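Local coordinates for protein tRNA (guanine(6)-N2)-methyltransferase (Thermus thermophilus, PDB 3TMA) that catalyses the S-adenosyl-L-methionine-dependent methylation of guanosine 6 in tRNA(Phe), giving N2-methylguanosine, at residues F112-A116 with V129-G134; A151-R155 with L165-L169; P203-D209 with T228-G234; A218-S223 with L253-F258; D262-L266 with H294-F299. All coordinates share one frame; numbering follows the deposited sequence. Where two conformers were deposited one is given.

Interaction 1: residues F112-A116 with V129-G134; sequences FRVEA and VERRVG
Glu130 reaches from helix 126-141 onto the backbone of strand 112-119. Its CB starts 4.0 Å from Val114 O. CG follows on past that carbonyl and also touches the methyl of Ala116, with Glu130 CG to Ala116 CB at 3.6 Å. CG lies anti to the carbonyl carbon of Glu130 (chi1 -62°), and from there the chain runs extended across the strand, past Val114 O. CD passes close to the same oxygen, and beyond it the two carboxylate oxygens part company. Glu130 OE2 takes the N-H of Ala116 on its anti lone pair, 2.8 Å from Ala116 N and almost straight at 175°. Glu130 OE1 faces Arg113, forming a long salt bridge of 3.4 Å to Arg113 NH2. The carboxylate and guanidinium planes stand 85° apart, so the two groups do not pair side by side.

Strand 112-119, helix 126-141 and strand 152-159 form a beta-alpha-beta unit of the THUMP domain. Within the chain, 112-119 is an outermost strand of its sheet, and Glu130 serves an N-H on the side away from strand 152-159.

Arg113 is steadied by its own strand. Its NE donates to Val114 O at 3.3 Å, lying above the carbonyl plane, while NH1 binds Leu147 O. Apolar packing fills the rest. Val114 CG2 presses on the bare backbone of Gly134, 3.5 Å from Gly134 N, and touches Val133 CG1. The methyl of Ala116 meets Val129 CG1 at 3.7 Å. Phe112 brings its ring edge to the helix, with CZ 3.5 Å from Gly134 O.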
# COMPACT_ATOMS: atom_id res chain seq x y z
N PHE A 112 -19.60 -2.95 18.23
CA PHE A 112 -18.43 -3.66 17.66
C PHE A 112 -18.87 -4.76 16.71
O PHE A 112 -20.11 -5.06 16.58
CB PHE A 112 -17.51 -4.20 18.77
CG PHE A 112 -18.03 -5.49 19.43
CD1 PHE A 112 -19.19 -5.48 20.18
CD2 PHE A 112 -17.39 -6.71 19.21
CE1 PHE A 112 -19.72 -6.68 20.76
CE2 PHE A 112 -17.86 -7.89 19.81
CZ PHE A 112 -19.05 -7.88 20.58
N ARG A 113 -17.90 -5.40 16.05
CA ARG A 113 -18.17 -6.69 15.42
C ARG A 113 -16.88 -7.47 15.47
O ARG A 113 -15.83 -6.90 15.77
CB ARG A 113 -18.66 -6.51 13.97
CG ARG A 113 -17.60 -6.02 12.98
CD ARG A 113 -18.12 -6.22 11.55
NE ARG A 113 -18.09 -7.64 11.25
CZ ARG A 113 -18.72 -8.21 10.22
NH1 ARG A 113 -19.48 -7.48 9.40
NH2 ARG A 113 -18.64 -9.54 10.06
N VAL A 114 -16.95 -8.78 15.19
CA VAL A 114 -15.77 -9.63 15.02
C VAL A 114 -15.61 -9.89 13.51
O VAL A 114 -16.59 -10.11 12.79
CB VAL A 114 -15.91 -10.98 15.76
CG1 VAL A 114 -14.63 -11.83 15.62
CG2 VAL A 114 -16.22 -10.77 17.27
N GLU A 115 -14.38 -9.78 13.02
CA GLU A 115 -14.06 -10.15 11.64
C GLU A 115 -13.07 -11.30 11.76
O GLU A 115 -11.97 -11.14 12.34
CB GLU A 115 -13.43 -8.96 10.92
CG GLU A 115 -14.44 -7.87 10.57
CD GLU A 115 -13.82 -6.68 9.83
OE1 GLU A 115 -12.58 -6.66 9.63
OE2 GLU A 115 -14.57 -5.75 9.47
N ALA A 116 -13.48 -12.49 11.33
CA ALA A 116 -12.57 -13.65 11.42
C ALA A 116 -12.10 -14.05 10.05
O ALA A 116 -12.85 -13.95 9.08
CB ALA A 116 -13.25 -14.83 12.13
N VAL A 129 -16.74 -18.62 14.08
CA VAL A 129 -15.79 -17.98 14.97
C VAL A 129 -16.35 -16.61 15.37
O VAL A 129 -16.30 -16.24 16.55
CB VAL A 129 -14.41 -17.79 14.28
CG1 VAL A 129 -13.48 -16.92 15.15
CG2 VAL A 129 -13.72 -19.15 14.03
N GLU A 130 -16.84 -15.85 14.40
CA GLU A 130 -17.44 -14.55 14.70
C GLU A 130 -18.59 -14.66 15.68
O GLU A 130 -18.74 -13.84 16.61
CB GLU A 130 -17.86 -13.81 13.43
CG GLU A 130 -16.62 -13.53 12.51
CD GLU A 130 -17.00 -12.95 11.12
OE1 GLU A 130 -18.21 -12.82 10.85
OE2 GLU A 130 -16.09 -12.63 10.30
N ARG A 131 -19.44 -15.65 15.50
CA ARG A 131 -20.57 -15.76 16.41
C ARG A 131 -20.13 -16.13 17.81
O ARG A 131 -20.53 -15.49 18.78
CB ARG A 131 -21.63 -16.74 15.91
CG ARG A 131 -22.67 -17.08 16.97
CD ARG A 131 -23.88 -17.69 16.31
NE ARG A 131 -23.66 -19.07 15.92
CZ ARG A 131 -23.96 -20.11 16.69
NH1 ARG A 131 -23.80 -21.35 16.22
NH2 ARG A 131 -24.48 -19.91 17.90
N ARG A 132 -19.29 -17.16 17.92
CA ARG A 132 -18.87 -17.65 19.25
C ARG A 132 -18.06 -16.56 20.04
O ARG A 132 -18.38 -16.24 21.19
CB ARG A 132 -18.04 -18.93 19.11
CG ARG A 132 -17.44 -19.42 20.46
CD ARG A 132 -18.47 -20.25 21.27
NE ARG A 132 -18.86 -21.43 20.51
CZ ARG A 132 -18.46 -22.66 20.81
NH1 ARG A 132 -17.70 -22.88 21.88
NH2 ARG A 132 -18.81 -23.67 20.02
N VAL A 133 -17.09 -15.96 19.38
CA VAL A 133 -16.30 -14.88 19.98
C VAL A 133 -17.14 -13.61 20.27
O VAL A 133 -17.15 -13.15 21.39
CB VAL A 133 -15.04 -14.59 19.16
CG1 VAL A 133 -14.30 -13.29 19.68
CG2 VAL A 133 -14.07 -15.82 19.24
N GLY A 134 -17.89 -13.14 19.29
CA GLY A 134 -18.77 -11.98 19.45
C GLY A 134 -19.81 -12.10 20.55
O GLY A 134 -20.02 -11.14 21.31

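Interaction 2: residues A151-R155 with L165-L169; sequences AVRVR and LGVQL
Arg155 and Gly166 face each other as an antiparallel hydrogen-bonded pair. This is the close-knit part of the contact. Arg155 N donates to Gly166 O at 2.9 Å, and Gly166 N returns the bond to Arg155 O at the same length. Next comes the non-hydrogen-bonded pair of Val154 and Val167, whose CA atoms are 4.6 Å apart. Gln168 N then binds Arg153 O at 3.0 Å.

Beyond that bond the strands spread. A water takes over here: it accepts from Arg153 N at 2.7 Å and donates to Gln168 O. On the face carrying Val167, Val152 CG1 still meets Val167 CG2 at 3.6 Å.

The other face holds the polar side chains. Arg155 is bent at chi2 (-79°) and again at chi3, which turns its guanidinium toward the Gln168 amide. Its NH1 donates to Gln168 OE1 at 3.1 Å. The oxygen lies in the guanidinium plane, but the amide is turned 87° to it. Arg155 NH2 is held by Asp157, and Gln168 NE2 by Thr170 O, so both ends of the bridge are anchored. Arg153 runs next to Gln168 in the same direction, touching it loosely at the CB atoms, and its guanidinium goes on to a salt bridge with Glu115.

Strands 152-159 and 162-168 make a beta hairpin in the THUMP domain, flanked in its sheet by strands 112-119 and 76-84.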
# COMPACT_ATOMS: atom_id res chain seq x y z
N ALA A 151 -18.22 0.42 15.53
CA ALA A 151 -17.21 1.36 16.03
C ALA A 151 -15.83 0.76 16.28
O ALA A 151 -14.84 1.50 16.24
CB ALA A 151 -17.71 2.10 17.26
N VAL A 152 -15.74 -0.53 16.59
CA VAL A 152 -14.44 -1.17 16.82
C VAL A 152 -14.52 -2.53 16.13
O VAL A 152 -15.60 -3.16 16.16
CB VAL A 152 -14.20 -1.43 18.32
CG1 VAL A 152 -12.92 -2.24 18.53
CG2 VAL A 152 -14.13 -0.12 19.09
N ARG A 153 -13.45 -2.97 15.50
CA ARG A 153 -13.44 -4.26 14.86
C ARG A 153 -12.49 -5.19 15.58
O ARG A 153 -11.29 -4.94 15.63
CB ARG A 153 -13.09 -4.14 13.37
CG ARG A 153 -14.10 -3.26 12.59
CD ARG A 153 -13.88 -3.31 11.06
NE ARG A 153 -14.81 -2.41 10.39
CZ ARG A 153 -15.79 -2.79 9.57
NH1 ARG A 153 -15.93 -4.07 9.24
NH2 ARG A 153 -16.61 -1.88 9.06
N VAL A 154 -13.05 -6.24 16.17
CA VAL A 154 -12.26 -7.31 16.79
C VAL A 154 -11.81 -8.27 15.68
O VAL A 154 -12.61 -8.64 14.81
CB VAL A 154 -13.13 -8.08 17.87
CG1 VAL A 154 -12.39 -9.39 18.37
CG2 VAL A 154 -13.39 -7.15 19.08
N ARG A 155 -10.55 -8.67 15.69
CA ARG A 155 -9.98 -9.52 14.65
C ARG A 155 -9.54 -10.86 15.25
O ARG A 155 -8.84 -10.90 16.28
CB ARG A 155 -8.76 -8.81 14.00
CG ARG A 155 -9.13 -7.50 13.25
CD ARG A 155 -9.72 -7.86 11.92
NE ARG A 155 -8.74 -8.73 11.28
CZ ARG A 155 -7.82 -8.31 10.42
NH1 ARG A 155 -7.84 -7.05 9.98
NH2 ARG A 155 -6.91 -9.18 9.96
N LEU A 165 -5.52 -13.11 18.04
CA LEU A 165 -6.72 -12.38 18.47
C LEU A 165 -6.32 -10.99 18.90
O LEU A 165 -5.32 -10.83 19.63
CB LEU A 165 -7.38 -13.07 19.69
CG LEU A 165 -7.97 -14.47 19.43
CD1 LEU A 165 -6.94 -15.56 19.68
CD2 LEU A 165 -9.17 -14.68 20.32
N GLY A 166 -7.11 -10.00 18.49
CA GLY A 166 -6.82 -8.60 18.86
C GLY A 166 -7.80 -7.63 18.24
O GLY A 166 -8.95 -7.98 17.99
N VAL A 167 -7.34 -6.40 18.00
CA VAL A 167 -8.23 -5.31 17.63
C VAL A 167 -7.60 -4.56 16.45
O VAL A 167 -6.38 -4.35 16.40
CB VAL A 167 -8.52 -4.38 18.89
CG1 VAL A 167 -7.21 -3.86 19.48
CG2 VAL A 167 -9.41 -3.22 18.53
N GLN A 168 -8.41 -4.28 15.44
CA GLN A 168 -8.01 -3.40 14.36
C GLN A 168 -7.76 -1.97 14.87
O GLN A 168 -8.59 -1.41 15.56
CB GLN A 168 -9.07 -3.40 13.27
CG GLN A 168 -8.57 -2.81 11.96
CD GLN A 168 -9.43 -3.29 10.78
OE1 GLN A 168 -9.58 -4.49 10.56
NE2 GLN A 168 -9.99 -2.35 10.04
N LEU A 169 -6.62 -1.40 14.53
CA LEU A 169 -6.28 -0.05 15.03
C LEU A 169 -6.77 1.02 14.09
O LEU A 169 -6.99 2.15 14.50
CB LEU A 169 -4.77 0.11 15.25
CG LEU A 169 -4.17 -0.91 16.19
CD1 LEU A 169 -2.66 -0.81 16.13
CD2 LEU A 169 -4.68 -0.65 17.63
O HOH W 1 -11.41 -1.18 15.31

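Interaction 3: residues P203-D209 with T228-G234; sequences PGMRVLD and TSPVYAG
Ser229 OG is gripped from two sides. It accepts from Gly204 N at 2.8 Å, with a bent N-H...O angle of 133°, and donates to Met205 O at 2.7 Å. The second bond lies in the carbonyl plane, on a lone pair of Met205 O. OG stands anti to the carbonyl carbon of Ser229 (chi1 -85°), which turns it onto the bend at Gly204. This hydroxyl therefore ties the two segments together before either becomes a strand.

Regular pairing follows. Val207 N binds Pro230 O, Tyr232 N binds Val207 O, Asp209 N binds Tyr232 O, and Gly234 N binds Asp209 O, all at 2.8-2.9 Å. The partners run parallel. Strand 207-209, helix 216-225 and strand 231-235 are a beta-alpha-beta unit of the Rossmann-fold methyltransferase domain. Asp209 ends the first strand, its side chain about 5 Å from that of Gly215, which by similarity binds S-adenosyl-L-methionine.

Val207, Asp209, Val231 and Ala233 share the face toward helix 216-225. There Asp209 CB and Ala233 CB make a loose contact, and Asp209 OD2 accepts from Thr212 OG1. On the reverse face Leu208 crosses Tyr232 at about a right angle, its CD1 3.8 Å from Tyr232 CB. Leu208 CD1 also comes 3.6 Å from Tyr232 O. Nearer the start, Arg206 CG rests 4.0 Å from Pro230 CG, while its guanidinium leads away to salt bridges with Asp274 and Glu272.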
# COMPACT_ATOMS: atom_id res chain seq x y z
N PRO A 203 15.28 13.14 -1.09
CA PRO A 203 15.07 14.59 -1.06
C PRO A 203 16.14 15.37 -1.84
O PRO A 203 17.34 15.12 -1.66
CB PRO A 203 15.15 14.92 0.44
CG PRO A 203 14.60 13.67 1.09
CD PRO A 203 15.20 12.55 0.26
N GLY A 204 15.71 16.30 -2.69
CA GLY A 204 16.66 17.05 -3.51
C GLY A 204 16.65 16.58 -4.97
O GLY A 204 17.08 17.32 -5.83
N MET A 205 16.22 15.34 -5.24
CA MET A 205 16.14 14.81 -6.61
C MET A 205 14.93 15.34 -7.36
O MET A 205 13.89 15.67 -6.76
CB MET A 205 16.11 13.28 -6.63
CG MET A 205 17.43 12.65 -6.21
SD MET A 205 17.20 10.86 -6.31
CE MET A 205 18.74 10.31 -5.56
N ARG A 206 15.11 15.52 -8.67
CA ARG A 206 14.03 15.93 -9.58
C ARG A 206 13.22 14.72 -9.96
O ARG A 206 13.78 13.68 -10.35
CB ARG A 206 14.65 16.54 -10.87
CG ARG A 206 15.46 17.86 -10.63
CD ARG A 206 16.45 18.12 -11.80
NE ARG A 206 17.41 17.02 -11.93
CZ ARG A 206 18.29 16.89 -12.91
NH1 ARG A 206 19.14 15.86 -12.93
NH2 ARG A 206 18.38 17.83 -13.84
N VAL A 207 11.89 14.82 -9.91
CA VAL A 207 11.07 13.61 -10.10
C VAL A 207 10.01 13.94 -11.13
O VAL A 207 9.44 15.06 -11.07
CB VAL A 207 10.34 13.23 -8.79
CG1 VAL A 207 9.30 12.08 -9.04
CG2 VAL A 207 11.35 12.81 -7.75
N LEU A 208 9.75 13.02 -12.07
CA LEU A 208 8.66 13.23 -13.05
C LEU A 208 7.61 12.12 -12.91
O LEU A 208 7.96 10.93 -12.87
CB LEU A 208 9.19 13.25 -14.49
CG LEU A 208 8.16 13.09 -15.64
CD1 LEU A 208 7.25 14.36 -15.75
CD2 LEU A 208 8.93 12.82 -16.98
N ASP A 209 6.34 12.53 -12.88
CA ASP A 209 5.17 11.59 -12.98
C ASP A 209 4.50 11.75 -14.38
O ASP A 209 3.71 12.67 -14.59
CB ASP A 209 4.22 11.95 -11.84
CG ASP A 209 2.89 11.19 -11.90
OD1 ASP A 209 2.74 10.26 -12.76
OD2 ASP A 209 1.99 11.54 -11.07
N THR A 228 12.43 20.66 -1.45
CA THR A 228 13.73 20.71 -2.14
C THR A 228 13.75 19.79 -3.39
O THR A 228 14.67 19.88 -4.21
CB THR A 228 14.98 20.44 -1.20
OG1 THR A 228 15.03 19.05 -0.87
CG2 THR A 228 14.96 21.29 0.10
N SER A 229 12.74 18.95 -3.58
CA SER A 229 12.69 18.14 -4.80
C SER A 229 11.69 18.78 -5.77
O SER A 229 10.47 18.77 -5.50
CB SER A 229 12.23 16.71 -4.51
OG SER A 229 13.31 15.87 -4.10
N PRO A 230 12.17 19.25 -6.94
CA PRO A 230 11.24 19.63 -8.01
C PRO A 230 10.40 18.42 -8.50
O PRO A 230 10.94 17.34 -8.71
CB PRO A 230 12.17 20.11 -9.13
CG PRO A 230 13.49 20.54 -8.38
CD PRO A 230 13.59 19.46 -7.31
N VAL A 231 9.08 18.58 -8.57
CA VAL A 231 8.18 17.48 -9.01
C VAL A 231 7.41 17.97 -10.24
O VAL A 231 6.83 19.06 -10.21
CB VAL A 231 7.15 17.09 -7.94
CG1 VAL A 231 6.18 16.00 -8.50
CG2 VAL A 231 7.88 16.54 -6.72
N TYR A 232 7.53 17.22 -11.34
CA TYR A 232 6.88 17.54 -12.61
C TYR A 232 5.84 16.43 -12.83
O TYR A 232 6.08 15.28 -12.46
CB TYR A 232 7.94 17.48 -13.75
CG TYR A 232 9.03 18.53 -13.63
CD1 TYR A 232 8.89 19.78 -14.22
CD2 TYR A 232 10.24 18.24 -12.97
CE1 TYR A 232 9.91 20.76 -14.09
CE2 TYR A 232 11.27 19.19 -12.89
CZ TYR A 232 11.08 20.44 -13.42
OH TYR A 232 12.10 21.36 -13.27
N ALA A 233 4.69 16.76 -13.42
CA ALA A 233 3.64 15.79 -13.55
C ALA A 233 2.85 16.15 -14.78
O ALA A 233 2.52 17.32 -14.98
CB ALA A 233 2.73 15.80 -12.31
N GLY A 234 2.52 15.15 -15.60
CA GLY A 234 1.91 15.46 -16.88
C GLY A 234 0.72 14.58 -17.16
O GLY A 234 0.67 13.41 -16.73

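Interaction 4: residues A218-S223 with L253-F258; sequences ALEAAS and LSWIRF
Ile256 is one bump, and helix 216-225 offers it a hollow. Its CD1 enters between Ala218, Leu219 and Ala222, positions spanning one helical turn. CD1 lies 3.7 Å from Ala222 CB, 3.7 Å from Ala218 O and 3.9 Å from Leu219 CD2. The small side chains of Ala218 and Ala222 let it come this near the helix backbone. The other branch, Ile256 CG2, points to Ala218 CB and also lies over one face of the Phe258 ring, toward its rim.

Leu253 is the second bump and fills the next hollow with both methyls. Its CD1 touches Leu219 O and Ser223 CB, while CD2 rests 3.8 Å from Ser223 CA. Trp255 closes the outer side. Its CG sits between the backbone N and the carbonyl carbon (chi1 62°), which swings the indole back to Ala222. Trp255 CZ2 meets Ala222 O at 3.6 Å, at the ring edge. At the inner end Phe258 CE1 meets Ala218 CB at 4.0 Å.

A type I turn from Leu253 to Ile256 places these groups as the chain enters strand 257-260, an outermost strand of the Rossmann-fold sheet. Ser223 OG bonds to Arg71. With only van der Waals contacts between the segments, burial and fit of shape hold helix and turn together.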
# COMPACT_ATOMS: atom_id res chain seq x y z
N ALA A 218 2.41 12.05 -8.03
CA ALA A 218 3.02 13.36 -7.77
C ALA A 218 2.84 13.83 -6.32
O ALA A 218 3.77 14.38 -5.72
CB ALA A 218 2.49 14.47 -8.76
N LEU A 219 1.63 13.63 -5.77
CA LEU A 219 1.34 14.10 -4.43
C LEU A 219 2.13 13.25 -3.45
O LEU A 219 2.63 13.78 -2.46
CB LEU A 219 -0.19 13.97 -4.13
CG LEU A 219 -1.10 14.80 -5.06
CD1 LEU A 219 -2.58 14.35 -4.96
CD2 LEU A 219 -0.99 16.28 -4.72
N GLU A 220 2.14 11.91 -3.64
CA GLU A 220 2.94 11.04 -2.77
C GLU A 220 4.42 11.42 -2.75
O GLU A 220 5.08 11.51 -1.66
CB GLU A 220 2.75 9.56 -3.12
CG GLU A 220 3.45 8.59 -2.12
CD GLU A 220 2.77 8.53 -0.70
OE1 GLU A 220 1.66 9.06 -0.50
OE2 GLU A 220 3.38 7.96 0.22
N ALA A 221 4.96 11.67 -3.94
CA ALA A 221 6.35 12.10 -4.07
C ALA A 221 6.60 13.45 -3.34
O ALA A 221 7.58 13.60 -2.60
CB ALA A 221 6.69 12.25 -5.57
N ALA A 222 5.76 14.45 -3.61
CA ALA A 222 5.94 15.79 -3.00
C ALA A 222 5.83 15.71 -1.48
O ALA A 222 6.67 16.26 -0.76
CB ALA A 222 4.92 16.80 -3.54
N SER A 223 4.85 14.95 -1.00
CA SER A 223 4.60 14.83 0.43
C SER A 223 5.78 14.13 1.12
O SER A 223 6.13 14.47 2.23
CB SER A 223 3.29 14.06 0.66
OG SER A 223 3.18 13.61 2.00
N LEU A 253 0.86 21.17 -0.98
CA LEU A 253 1.89 20.61 -1.87
C LEU A 253 1.88 21.36 -3.19
O LEU A 253 2.00 20.76 -4.25
CB LEU A 253 1.64 19.10 -2.10
CG LEU A 253 1.60 18.24 -0.82
CD1 LEU A 253 1.08 16.79 -1.04
CD2 LEU A 253 2.96 18.22 -0.12
N SER A 254 1.79 22.67 -3.14
CA SER A 254 1.60 23.45 -4.32
C SER A 254 2.79 23.70 -5.20
O SER A 254 2.59 24.30 -6.20
CB SER A 254 0.99 24.79 -3.98
OG SER A 254 -0.23 24.67 -3.33
N TRP A 255 3.99 23.26 -4.84
CA TRP A 255 5.10 23.45 -5.73
C TRP A 255 5.11 22.44 -6.89
O TRP A 255 5.92 22.56 -7.72
CB TRP A 255 6.39 23.38 -4.97
CG TRP A 255 6.65 22.09 -4.30
CD1 TRP A 255 7.29 21.02 -4.81
CD2 TRP A 255 6.27 21.74 -2.99
NE1 TRP A 255 7.36 20.04 -3.90
CE2 TRP A 255 6.72 20.45 -2.77
CE3 TRP A 255 5.60 22.40 -1.97
CZ2 TRP A 255 6.54 19.81 -1.58
CZ3 TRP A 255 5.41 21.76 -0.80
CH2 TRP A 255 5.87 20.48 -0.61
N ILE A 256 4.22 21.46 -6.93
CA ILE A 256 4.23 20.50 -8.05
C ILE A 256 3.88 21.24 -9.35
O ILE A 256 2.92 22.02 -9.37
CB ILE A 256 3.18 19.41 -7.84
CG1 ILE A 256 3.56 18.55 -6.61
CG2 ILE A 256 3.09 18.52 -9.10
CD1 ILE A 256 2.33 17.77 -6.04
N ARG A 257 4.62 20.99 -10.43
CA ARG A 257 4.34 21.61 -11.72
C ARG A 257 3.52 20.63 -12.50
O ARG A 257 4.07 19.66 -13.06
CB ARG A 257 5.65 21.91 -12.46
CG ARG A 257 5.48 22.50 -13.90
CD ARG A 257 6.83 23.09 -14.44
NE ARG A 257 6.81 23.38 -15.88
CZ ARG A 257 6.31 24.51 -16.39
NH1 ARG A 257 5.77 25.43 -15.58
NH2 ARG A 257 6.31 24.72 -17.70
N PHE A 258 2.20 20.85 -12.53
CA PHE A 258 1.29 20.02 -13.35
C PHE A 258 1.15 20.65 -14.74
O PHE A 258 0.80 21.82 -14.86
CB PHE A 258 -0.12 19.91 -12.74
CG PHE A 258 -0.18 19.10 -11.45
CD1 PHE A 258 -0.22 17.72 -11.48
CD2 PHE A 258 -0.22 19.75 -10.22
CE1 PHE A 258 -0.30 16.96 -10.29
CE2 PHE A 258 -0.28 19.01 -9.02
CZ PHE A 258 -0.30 17.62 -9.05

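Interaction 5: residues D262-L266 with H294-F299; sequences DARHL and HLYWDF
This is a loop-to-helix contact of mixed character, in which Arg264 and Leu266 of the loop after strand 257-260 pack on helix 290-305 of the methyltransferase domain. Arg264 lies along the helix surface. Its CG meets Leu295 CD1 at 3.7 Å, and Leu295 CB sits over the centre of one guanidinium face, 3.9 Å above the plane. His294 CD2 lies at the guanidinium edge, 3.5 Å from Arg264 NE. Arg264 CB rests on Asp298 CB at 3.8 Å. Deeper in, Leu266 CD1 reaches Phe299 CD1 at 3.7 Å. The ring edge of Phe299 lies by Ala263 O, and Phe299 CA makes a CA-H...O contact with the same oxygen.

A water joins the backbones. It donates to Ala263 O at 2.8 Å and to Asp298 O, and accepts from Leu266 N.

The loop is shaped by an Asx turn, in which Asp262 OD1 accepts from Arg264 N at 3.0 Å. By similarity Asp262 and Ala263 bind S-adenosyl-L-methionine, so the contact backs a probable cofactor loop. The charges across it stay apart: Arg264 NE is 4.1 Å from Asp298 OD2, too far for a salt bridge. The Asp298 carboxylate probably adds a weak long-range attraction, while apolar packing and the water bridge do the direct holding.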
# COMPACT_ATOMS: atom_id res chain seq x y z
N ASP A 262 1.88 15.23 -23.46
CA ASP A 262 1.73 13.94 -24.11
C ASP A 262 2.95 13.11 -23.73
O ASP A 262 4.08 13.50 -24.04
CB ASP A 262 1.69 14.14 -25.63
CG ASP A 262 1.24 12.88 -26.38
OD1 ASP A 262 1.50 11.75 -25.91
OD2 ASP A 262 0.62 13.03 -27.45
N ALA A 263 2.74 11.98 -23.05
CA ALA A 263 3.84 11.11 -22.63
C ALA A 263 4.61 10.45 -23.78
O ALA A 263 5.70 9.91 -23.56
CB ALA A 263 3.34 10.03 -21.66
N ARG A 264 4.08 10.52 -25.00
CA ARG A 264 4.82 10.03 -26.18
C ARG A 264 5.89 11.03 -26.63
O ARG A 264 6.77 10.67 -27.42
CB ARG A 264 3.88 9.78 -27.37
CG ARG A 264 2.82 8.69 -27.18
CD ARG A 264 1.87 8.70 -28.38
NE ARG A 264 1.45 7.37 -28.84
CZ ARG A 264 0.29 6.78 -28.50
NH1 ARG A 264 -0.54 7.37 -27.64
NH2 ARG A 264 -0.03 5.58 -28.99
N HIS A 265 5.80 12.28 -26.15
CA HIS A 265 6.74 13.33 -26.53
C HIS A 265 7.23 14.14 -25.32
O HIS A 265 7.23 15.38 -25.34
CB HIS A 265 6.08 14.29 -27.52
CG HIS A 265 5.62 13.62 -28.77
ND1 HIS A 265 6.49 13.15 -29.73
CD2 HIS A 265 4.37 13.32 -29.21
CE1 HIS A 265 5.80 12.58 -30.70
NE2 HIS A 265 4.51 12.67 -30.41
N LEU A 266 7.64 13.43 -24.27
CA LEU A 266 8.05 14.06 -22.99
C LEU A 266 9.04 15.21 -23.09
O LEU A 266 8.90 16.22 -22.38
CB LEU A 266 8.59 13.01 -22.01
CG LEU A 266 7.54 12.02 -21.48
CD1 LEU A 266 8.25 10.96 -20.68
CD2 LEU A 266 6.49 12.77 -20.67
N HIS A 294 3.24 1.12 -29.28
CA HIS A 294 3.74 2.40 -29.77
C HIS A 294 3.80 3.45 -28.67
O HIS A 294 4.69 4.30 -28.68
CB HIS A 294 2.93 2.92 -30.97
CG HIS A 294 3.47 4.20 -31.54
ND1 HIS A 294 4.52 4.24 -32.43
CD2 HIS A 294 3.11 5.49 -31.33
CE1 HIS A 294 4.76 5.49 -32.78
NE2 HIS A 294 3.93 6.27 -32.11
N LEU A 295 2.88 3.40 -27.72
CA LEU A 295 2.98 4.32 -26.58
C LEU A 295 4.19 3.97 -25.73
O LEU A 295 4.94 4.87 -25.32
CB LEU A 295 1.70 4.33 -25.73
CG LEU A 295 1.71 4.96 -24.31
CD1 LEU A 295 2.03 6.44 -24.32
CD2 LEU A 295 0.34 4.74 -23.73
N TYR A 296 4.39 2.67 -25.46
CA TYR A 296 5.56 2.25 -24.67
C TYR A 296 6.85 2.66 -25.38
O TYR A 296 7.80 3.11 -24.75
CB TYR A 296 5.59 0.73 -24.51
CG TYR A 296 4.70 0.15 -23.42
CD1 TYR A 296 3.96 0.98 -22.59
CD2 TYR A 296 4.57 -1.23 -23.28
CE1 TYR A 296 3.18 0.43 -21.55
CE2 TYR A 296 3.78 -1.79 -22.27
CZ TYR A 296 3.09 -0.94 -21.41
OH TYR A 296 2.28 -1.49 -20.43
N TRP A 297 6.89 2.39 -26.67
CA TRP A 297 8.07 2.69 -27.48
C TRP A 297 8.51 4.18 -27.37
O TRP A 297 9.67 4.50 -27.05
CB TRP A 297 7.73 2.38 -28.95
CG TRP A 297 8.84 2.69 -29.86
CD1 TRP A 297 9.14 3.91 -30.44
CD2 TRP A 297 9.84 1.79 -30.27
NE1 TRP A 297 10.28 3.80 -31.17
CE2 TRP A 297 10.72 2.50 -31.10
CE3 TRP A 297 10.07 0.43 -30.04
CZ2 TRP A 297 11.81 1.90 -31.70
CZ3 TRP A 297 11.14 -0.16 -30.64
CH2 TRP A 297 12.01 0.57 -31.45
N ASP A 298 7.55 5.07 -27.63
CA ASP A 298 7.80 6.51 -27.56
C ASP A 298 8.05 7.00 -26.13
O ASP A 298 8.90 7.86 -25.90
CB ASP A 298 6.61 7.28 -28.13
CG ASP A 298 6.42 7.09 -29.64
OD1 ASP A 298 7.32 6.56 -30.34
OD2 ASP A 298 5.32 7.49 -30.12
N PHE A 299 7.26 6.50 -25.18
CA PHE A 299 7.45 6.91 -23.81
C PHE A 299 8.84 6.50 -23.31
O PHE A 299 9.52 7.29 -22.65
CB PHE A 299 6.37 6.34 -22.88
CG PHE A 299 6.79 6.33 -21.42
CD1 PHE A 299 6.91 7.52 -20.73
CD2 PHE A 299 7.07 5.15 -20.77
CE1 PHE A 299 7.33 7.55 -19.41
CE2 PHE A 299 7.49 5.14 -19.45
CZ PHE A 299 7.66 6.34 -18.78
O HOH W 2 8.21 10.58 -24.53

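From the N terminus, interaction 1 comes first and closes the strand-to-helix step of the THUMP beta-alpha-beta unit. Interaction 2 follows in series and closes the hairpin of strands 152-159 and 162-168. The two touch, because strands 112-119 and 152-159 are neighbours in one sheet. The chain then enters the methyltransferase domain, on the opposite side of the chain's centre. Interaction 3 pairs strands 207-209 and 231-235. Interaction 4 crosses it: its helix lies between those strands in sequence, and its second segment follows both. Strand 257-260 pairs with 231-235, linking the two contacts. Interaction 5 comes last and brings helix 290-305 back onto the loop after strand 257-260, touching interaction 3 through Leu208 and Leu266.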